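Local structure of eukaryotic Translation Initiation 4E (Schistosoma mansoni, 3HXI) at residues K74-K79 / D172-T177; V125-P128 / S133-S136. The protein binds the 7-methylguanosine cap of mRNA as the schistosome eIF4E, and so probably recruits capped messages for the initiation of translation. All blocks are in the same frame, centred on the assembly; numbering follows the deposited sequence.

Contact 1: residues K74-K79 / D172-T177; sequences KWEDPK and DQRSQT. With GTG (7-methyl-guanosine-5'-triphosphate-5'-guanosine), chain C.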
loop_
_atom_site.group_PDB
_atom_site.type_symbol
_atom_site.label_atom_id
_atom_site.label_comp_id
_atom_site.label_asym_id
_atom_site.label_seq_id
_atom_site.Cartn_x
_atom_site.Cartn_y
_atom_site.Cartn_z
ATOM N N LYS A 74 -7.915 2.429 7.927
ATOM C CA LYS A 74 -7.751 3.490 8.908
ATOM C C LYS A 74 -7.110 2.932 10.164
ATOM O O LYS A 74 -7.175 1.721 10.411
ATOM C CB LYS A 74 -9.089 4.200 9.214
ATOM C CG LYS A 74 -10.153 3.345 9.895
ATOM C CD LYS A 74 -11.570 3.952 9.735
ATOM C CE LYS A 74 -11.885 5.048 10.764
ATOM N NZ LYS A 74 -13.365 5.140 11.056
ATOM N N TRP A 75 -6.465 3.803 10.944
ATOM C CA TRP A 75 -5.688 3.360 12.092
ATOM C C TRP A 75 -6.580 2.607 13.061
ATOM O O TRP A 75 -6.127 1.690 13.771
ATOM C CB TRP A 75 -5.079 4.549 12.837
ATOM C CG TRP A 75 -4.050 5.356 12.068
ATOM C CD1 TRP A 75 -3.059 4.881 11.254
ATOM C CD2 TRP A 75 -3.902 6.778 12.097
ATOM N NE1 TRP A 75 -2.325 5.929 10.738
ATOM C CE2 TRP A 75 -2.809 7.104 11.254
ATOM C CE3 TRP A 75 -4.575 7.810 12.764
ATOM C CZ2 TRP A 75 -2.386 8.410 11.055
ATOM C CZ3 TRP A 75 -4.147 9.124 12.569
ATOM C CH2 TRP A 75 -3.067 9.413 11.717
ATOM N N GLU A 76 -7.850 3.006 13.084
ATOM C CA GLU A 76 -8.810 2.516 14.086
ATOM C C GLU A 76 -9.158 1.017 14.000
ATOM O O GLU A 76 -9.639 0.433 14.995
ATOM C CB GLU A 76 -10.062 3.403 14.093
ATOM C CG GLU A 76 -9.806 4.812 14.667
ATOM C CD GLU A 76 -9.037 5.758 13.734
ATOM O OE1 GLU A 76 -9.037 5.576 12.495
ATOM O OE2 GLU A 76 -8.415 6.701 14.266
ATOM N N ASP A 77 -8.895 0.398 12.844
ATOM C CA ASP A 77 -9.093 -1.043 12.642
ATOM C C ASP A 77 -8.190 -1.881 13.541
ATOM O O ASP A 77 -7.008 -1.555 13.691
ATOM C CB ASP A 77 -8.835 -1.408 11.175
ATOM C CG ASP A 77 -9.386 -2.779 10.810
ATOM O OD1 ASP A 77 -10.479 -2.829 10.234
ATOM O OD2 ASP A 77 -8.732 -3.796 11.100
ATOM N N PRO A 78 -8.740 -2.968 14.142
ATOM C CA PRO A 78 -7.989 -3.826 15.074
ATOM C C PRO A 78 -6.701 -4.326 14.447
ATOM O O PRO A 78 -5.678 -4.443 15.129
ATOM C CB PRO A 78 -8.939 -5.011 15.321
ATOM C CG PRO A 78 -10.289 -4.487 15.023
ATOM C CD PRO A 78 -10.137 -3.431 13.973
ATOM N N LYS A 79 -6.742 -4.590 13.145
ATOM C CA LYS A 79 -5.564 -5.072 12.423
ATOM C C LYS A 79 -4.529 -3.972 12.141
ATOM O O LYS A 79 -3.382 -4.279 11.834
ATOM C CB LYS A 79 -5.970 -5.772 11.124
ATOM C CG LYS A 79 -6.802 -7.047 11.322
ATOM C CD LYS A 79 -5.966 -8.222 11.741
ATOM C CE LYS A 79 -5.009 -8.642 10.630
ATOM N NZ LYS A 79 -4.016 -9.616 11.169
ATOM N N ASP A 172 3.301 6.936 16.244
ATOM C CA ASP A 172 4.075 8.027 15.647
ATOM C C ASP A 172 3.327 8.734 14.520
ATOM O O ASP A 172 3.471 9.947 14.351
ATOM C CB ASP A 172 5.435 7.524 15.140
ATOM C CG ASP A 172 6.332 7.007 16.261
ATOM O OD1 ASP A 172 6.091 7.325 17.447
ATOM O OD2 ASP A 172 7.272 6.254 15.963
ATOM N N GLN A 173 2.550 7.978 13.739
ATOM C CA GLN A 173 1.717 8.554 12.678
ATOM C C GLN A 173 0.647 9.474 13.272
ATOM O O GLN A 173 0.436 10.581 12.789
ATOM C CB GLN A 173 1.050 7.457 11.840
ATOM C CG GLN A 173 2.005 6.599 11.008
ATOM C CD GLN A 173 1.280 5.494 10.250
ATOM O OE1 GLN A 173 0.300 5.742 9.574
ATOM N NE2 GLN A 173 1.752 4.274 10.386
ATOM N N ARG A 174 -0.016 9.011 14.327
ATOM C CA ARG A 174 -1.049 9.791 15.008
ATOM C C ARG A 174 -0.538 11.147 15.467
ATOM O O ARG A 174 -1.229 12.169 15.333
ATOM C CB ARG A 174 -1.584 9.033 16.223
ATOM C CG ARG A 174 -2.306 7.737 15.889
ATOM C CD ARG A 174 -2.952 7.150 17.143
ATOM N NE ARG A 174 -4.088 6.293 16.823
ATOM C CZ ARG A 174 -5.257 6.741 16.372
ATOM N NH1 ARG A 174 -5.450 8.040 16.182
ATOM N NH2 ARG A 174 -6.238 5.892 16.113
ATOM N N SER A 175 0.689 11.156 15.982
ATOM C CA SER A 175 1.238 12.326 16.654
ATOM C C SER A 175 2.000 13.251 15.702
ATOM O O SER A 175 2.418 14.338 16.098
ATOM C CB SER A 175 2.122 11.878 17.814
ATOM O OG SER A 175 3.338 11.326 17.328
ATOM N N GLN A 176 2.145 12.828 14.445
ATOM C CA GLN A 176 2.838 13.604 13.412
ATOM C C GLN A 176 2.057 14.856 13.009
ATOM O O GLN A 176 0.853 14.797 12.789
ATOM C CB GLN A 176 3.077 12.737 12.178
ATOM C CG GLN A 176 4.216 13.195 11.300
ATOM C CD GLN A 176 4.842 12.047 10.537
ATOM O OE1 GLN A 176 4.144 11.124 10.086
ATOM N NE2 GLN A 176 6.168 12.086 10.390
ATOM N N THR A 177 2.758 15.983 12.907
ATOM C CA THR A 177 2.116 17.250 12.590
ATOM C C THR A 177 2.153 17.432 11.091
ATOM O O THR A 177 3.186 17.215 10.467
ATOM C CB THR A 177 2.819 18.432 13.307
ATOM O OG1 THR A 177 2.842 18.185 14.720
ATOM C CG2 THR A 177 2.101 19.748 13.040
HETATM P PA GTG C . -1.898 12.461 5.870
HETATM O O1A GTG C . -2.787 12.782 4.699
HETATM O O2A GTG C . -1.228 11.112 6.018
HETATM O O3A GTG C . -0.761 13.570 6.101
HETATM P PB GTG C . -0.280 14.747 5.145
HETATM O O1B GTG C . 0.089 14.229 3.777
HETATM O O2B GTG C . 0.752 15.524 5.957
HETATM O O3B GTG C . -1.608 15.652 5.100
HETATM N N9A GTG C . -5.644 10.719 9.284
HETATM C C8A GTG C . -4.819 10.061 8.462
HETATM N N7A GTG C . -5.025 8.734 8.614
HETATM C C7X GTG C . -4.284 7.695 7.856
HETATM C C5A GTG C . -5.980 8.580 9.535
HETATM C C6A GTG C . -6.572 7.431 10.072
HETATM O O6A GTG C . -6.254 6.271 9.721
HETATM N N1A GTG C . -7.520 7.597 11.027
HETATM C C2A GTG C . -7.890 8.857 11.420
HETATM N N2A GTG C . -8.832 9.049 12.361
HETATM N N3A GTG C . -7.316 9.963 10.893
HETATM C C4A GTG C . -6.370 9.829 9.948
HETATM O O5D GTG C . -2.800 12.633 7.161
HETATM C C5D GTG C . -3.441 13.882 7.394
HETATM C C4D GTG C . -4.339 13.763 8.605
HETATM O O4D GTG C . -5.406 12.879 8.289
HETATM C C3D GTG C . -3.662 13.161 9.819
HETATM O O3D GTG C . -2.911 14.140 10.534
HETATM C C2D GTG C . -4.847 12.638 10.595
HETATM O O2D GTG C . -5.464 13.711 11.322
HETATM C C1D GTG C . -5.780 12.183 9.479
HETATM P PG GTG C . -1.890 16.920 4.154
HETATM O O1G GTG C . -1.019 16.958 2.939
HETATM O O2G GTG C . -1.998 18.150 5.039
HETATM O O5E GTG C . -3.385 16.557 3.690
HETATM C C5E GTG C . -3.610 15.507 2.751
HETATM C C4E GTG C . -5.083 15.432 2.406
HETATM O O4E GTG C . -5.815 15.090 3.586
HETATM C C3E GTG C . -5.652 16.759 1.939
HETATM O O3E GTG C . -6.757 16.458 1.070
HETATM C C2E GTG C . -6.206 17.401 3.203
HETATM O O2E GTG C . -7.265 18.337 2.940
HETATM C C1E GTG C . -6.714 16.164 3.929
HETATM N N9B GTG C . -6.761 16.210 5.404
HETATM C C8B GTG C . -5.484 16.429 6.041
HETATM N N7B GTG C . -5.863 16.368 7.449
HETATM C C5B GTG C . -7.202 16.101 7.523
HETATM C C6B GTG C . -8.135 15.916 8.649
HETATM O O6B GTG C . -7.671 16.005 9.818
HETATM N N1B GTG C . -9.447 15.678 8.363
HETATM C C2B GTG C . -9.908 15.591 7.068
HETATM N N2B GTG C . -11.215 15.343 6.801
HETATM N N3B GTG C . -9.100 15.747 5.991
HETATM C C4B GTG C . -7.785 15.982 6.175
#

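Contact 2: residues V125-P128 / S133-S136; sequences VFQP and SKLS. With GTG (7-methyl-guanosine-5'-triphosphate-5'-guanosine), chain C.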
loop_
_atom_site.group_PDB
_atom_site.type_symbol
_atom_site.label_atom_id
_atom_site.label_comp_id
_atom_site.label_asym_id
_atom_site.label_seq_id
_atom_site.Cartn_x
_atom_site.Cartn_y
_atom_site.Cartn_z
ATOM N N VAL A 125 -0.896 2.413 0.282
ATOM C CA VAL A 125 -1.455 3.769 0.178
ATOM C C VAL A 125 -0.581 4.604 -0.758
ATOM O O VAL A 125 0.638 4.615 -0.611
ATOM C CB VAL A 125 -1.487 4.479 1.552
ATOM C CG1 VAL A 125 -2.265 5.822 1.475
ATOM C CG2 VAL A 125 -2.090 3.581 2.640
ATOM N N PHE A 126 -1.215 5.291 -1.700
ATOM C CA PHE A 126 -0.550 6.280 -2.520
ATOM C C PHE A 126 -1.075 7.677 -2.209
ATOM O O PHE A 126 -2.274 7.916 -2.266
ATOM C CB PHE A 126 -0.760 5.994 -4.003
ATOM C CG PHE A 126 -0.090 7.006 -4.879
ATOM C CD1 PHE A 126 1.276 7.227 -4.754
ATOM C CD2 PHE A 126 -0.835 7.798 -5.750
ATOM C CE1 PHE A 126 1.922 8.196 -5.547
ATOM C CE2 PHE A 126 -0.212 8.773 -6.535
ATOM C CZ PHE A 126 1.163 8.962 -6.448
ATOM N N GLN A 127 -0.167 8.589 -1.880
ATOM C CA GLN A 127 -0.527 9.953 -1.484
ATOM C C GLN A 127 0.246 10.966 -2.332
ATOM O O GLN A 127 1.412 11.243 -2.077
ATOM C CB GLN A 127 -0.261 10.178 0.005
ATOM C CG GLN A 127 -1.041 9.224 0.890
ATOM C CD GLN A 127 -0.697 9.395 2.344
ATOM O OE1 GLN A 127 0.451 9.187 2.749
ATOM N NE2 GLN A 127 -1.683 9.794 3.140
ATOM N N PRO A 128 -0.407 11.511 -3.366
ATOM C CA PRO A 128 0.244 12.553 -4.165
ATOM C C PRO A 128 0.258 13.891 -3.415
ATOM O O PRO A 128 -0.774 14.349 -2.924
ATOM C CB PRO A 128 -0.630 12.629 -5.420
ATOM C CG PRO A 128 -1.981 12.219 -4.943
ATOM C CD PRO A 128 -1.754 11.192 -3.854
ATOM N N SER A 133 5.499 13.243 -2.915
ATOM C CA SER A 133 4.468 12.212 -2.804
ATOM C C SER A 133 4.993 11.076 -1.930
ATOM O O SER A 133 6.194 11.003 -1.642
ATOM C CB SER A 133 4.050 11.713 -4.209
ATOM O OG SER A 133 3.447 12.759 -4.986
ATOM N N LYS A 134 4.077 10.226 -1.457
ATOM C CA LYS A 134 4.429 9.174 -0.521
ATOM C C LYS A 134 3.700 7.896 -0.913
ATOM O O LYS A 134 2.525 7.937 -1.284
ATOM C CB LYS A 134 4.025 9.566 0.902
ATOM C CG LYS A 134 4.757 10.797 1.457
ATOM C CD LYS A 134 4.173 11.203 2.783
ATOM C CE LYS A 134 2.845 11.988 2.603
ATOM N NZ LYS A 134 2.487 12.718 3.858
ATOM N N LEU A 135 4.397 6.769 -0.830
ATOM C CA LEU A 135 3.744 5.462 -0.912
ATOM C C LEU A 135 4.005 4.791 0.424
ATOM O O LEU A 135 5.077 4.979 0.999
ATOM C CB LEU A 135 4.337 4.602 -2.028
ATOM C CG LEU A 135 3.799 4.704 -3.460
ATOM C CD1 LEU A 135 4.382 5.947 -4.160
ATOM C CD2 LEU A 135 4.165 3.451 -4.269
ATOM N N SER A 136 3.054 3.998 0.896
ATOM C CA SER A 136 3.172 3.365 2.208
ATOM C C SER A 136 2.654 1.944 2.098
ATOM O O SER A 136 1.758 1.674 1.308
ATOM C CB SER A 136 2.309 4.106 3.228
ATOM O OG SER A 136 2.870 5.352 3.578
HETATM P PA GTG C . -1.898 12.461 5.870
HETATM O O1A GTG C . -2.787 12.782 4.699
HETATM O O2A GTG C . -1.228 11.112 6.018
HETATM O O3A GTG C . -0.761 13.570 6.101
HETATM P PB GTG C . -0.280 14.747 5.145
HETATM O O1B GTG C . 0.089 14.229 3.777
HETATM O O2B GTG C . 0.752 15.524 5.957
HETATM O O3B GTG C . -1.608 15.652 5.100
HETATM N N9A GTG C . -5.644 10.719 9.284
HETATM C C8A GTG C . -4.819 10.061 8.462
HETATM N N7A GTG C . -5.025 8.734 8.614
HETATM C C7X GTG C . -4.284 7.695 7.856
HETATM C C5A GTG C . -5.980 8.580 9.535
HETATM C C6A GTG C . -6.572 7.431 10.072
HETATM O O6A GTG C . -6.254 6.271 9.721
HETATM N N1A GTG C . -7.520 7.597 11.027
HETATM C C2A GTG C . -7.890 8.857 11.420
HETATM N N2A GTG C . -8.832 9.049 12.361
HETATM N N3A GTG C . -7.316 9.963 10.893
HETATM C C4A GTG C . -6.370 9.829 9.948
HETATM O O5D GTG C . -2.800 12.633 7.161
HETATM C C5D GTG C . -3.441 13.882 7.394
HETATM C C4D GTG C . -4.339 13.763 8.605
HETATM O O4D GTG C . -5.406 12.879 8.289
HETATM C C3D GTG C . -3.662 13.161 9.819
HETATM O O3D GTG C . -2.911 14.140 10.534
HETATM C C2D GTG C . -4.847 12.638 10.595
HETATM O O2D GTG C . -5.464 13.711 11.322
HETATM C C1D GTG C . -5.780 12.183 9.479
HETATM P PG GTG C . -1.890 16.920 4.154
HETATM O O1G GTG C . -1.019 16.958 2.939
HETATM O O2G GTG C . -1.998 18.150 5.039
HETATM O O5E GTG C . -3.385 16.557 3.690
HETATM C C5E GTG C . -3.610 15.507 2.751
HETATM C C4E GTG C . -5.083 15.432 2.406
HETATM O O4E GTG C . -5.815 15.090 3.586
HETATM C C3E GTG C . -5.652 16.759 1.939
HETATM O O3E GTG C . -6.757 16.458 1.070
HETATM C C2E GTG C . -6.206 17.401 3.203
HETATM O O2E GTG C . -7.265 18.337 2.940
HETATM C C1E GTG C . -6.714 16.164 3.929
HETATM N N9B GTG C . -6.761 16.210 5.404
HETATM C C8B GTG C . -5.484 16.429 6.041
HETATM N N7B GTG C . -5.863 16.368 7.449
HETATM C C5B GTG C . -7.202 16.101 7.523
HETATM C C6B GTG C . -8.135 15.916 8.649
HETATM O O6B GTG C . -7.671 16.005 9.818
HETATM N N1B GTG C . -9.447 15.678 8.363
HETATM C C2B GTG C . -9.908 15.591 7.068
HETATM N N2B GTG C . -11.215 15.343 6.801
HETATM N N3B GTG C . -9.100 15.747 5.991
HETATM C C4B GTG C . -7.785 15.982 6.175
HETATM O O HOH W 1 1.452 6.926 1.639
HETATM O O HOH W 2 1.222 10.369 5.058
#

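Contact 1: residues K74-K79 / D172-T177
The indole of W75 meets R174 on one face, the cap guanine on the opposite face, and Q173 at its edge. CG of R174 sits over the six-membered ring, 4.2 Å from its centroid and 23° off the normal, a CH-pi contact. The extended chain carries the guanidinium past the rim, so that CE3 of W75 lies against its face, 3.5 Å from NH1 of R174. On the other side the methylated base of the cap analogue (GTG) lies against the indole, with CE3 of W75 3.4 Å from C6A of GTG. NE1 of W75 donates a hydrogen bond to OE1 of Q173 at 2.9 Å. It reaches that oxygen from above the amide plane, and the two planes stand 75° apart. The bond helps to fix the rotation of the ring.

E76 grips the Watson-Crick edge of the cap guanine. Its OE1 accepts a hydrogen bond from N1A of GTG at 2.9 Å, and its OE2 takes a weak bond from N2A. A bend at chi2 (75°) turns the carboxylate back to the base. OE2 of E76 also forms a salt bridge with NH2 of R174 at 3.0 Å, met from above the carboxylate plane. R174 therefore touches two of the residues that hold the base. The backbone N of W75 closes the set with a bond to O6A of GTG at 2.8 Å.

Further out, NE2 of Q173 binds the carbonyl of Q168, which steadies the amide. A type I turn from K74 to D77 presents W75 and E76 to the base. W138 also meets the W75 ring, nearly parallel to it. The aromatic stack, the glutamate pairing and the backbone bond to O6A are hallmarks of the eIF4E cap-binding pocket.

Contact 2: residues V125-P128 / S133-S136
Q127 and K134 sit side by side on one face of two antiparallel strands, and their side chains cross at an angle. OE1 of Q127 lies 3.7 Å from CE of K134, so the amide rests against the aliphatic part of the lysine. Both polar ends meet the triphosphate of the cap analogue (GTG). NE2 of Q127 binds O2A of GTG at 3.2 Å, and D63 also accepts from this nitrogen. NZ of K134 reaches O1B of GTG at 2.8 Å; a bend at chi3 (-79°) turns the ammonium to it. Water 2 joins the three groups: it donates to OE1 of Q127 and to O2A of GTG and accepts from NZ of K134. Water 1 lies 2.7 Å from OE1 of Q127 and 2.9 Å from OG of S136, which shares this face.

The strands form a beta hairpin in the middle of the antiparallel eIF4E sheet, and the phosphate-binding pair stands at its turn end. Q127 with K134 and V125 with S136 are hydrogen-bonded pairs, each closed by two backbone bonds. F126 with L135 is the non-hydrogen-bonded pair between them, and its side chains point to the other face. There CD1 of L135 meets the edge of the F126 ring, 3.4 Å from CD1 of F126. Helix 96-108 packs on these two residues: V96 touches F126, while L99, W100 and L103 touch L135. Beyond the last pair, OG of S133 comes to 3.3 Å from CA of P128, and this hydroxyl bonds to the backbone N of R129.

Overall arrangement
From the N terminus, the chain lays down strands 11-21, 33-41 and 63-68 before reaching K74-K79, the first half of contact 1. It then runs through strand 84-89 and two helices to strand 121-127. Contact 2 closes a short hairpin there, with four residues between its halves. Helix 145-159 and strand 166-169 follow, and helix 170-175 brings in D172-T177 to close the long loop of contact 1. Contact 2 thus lies wholly within that loop. Contact 1 ties a loop to a late helix, and contact 2 joins two central strands. Their centres are about 16 Å apart, but GTG spans both: its methylated base at contact 1, its phosphates at contact 2.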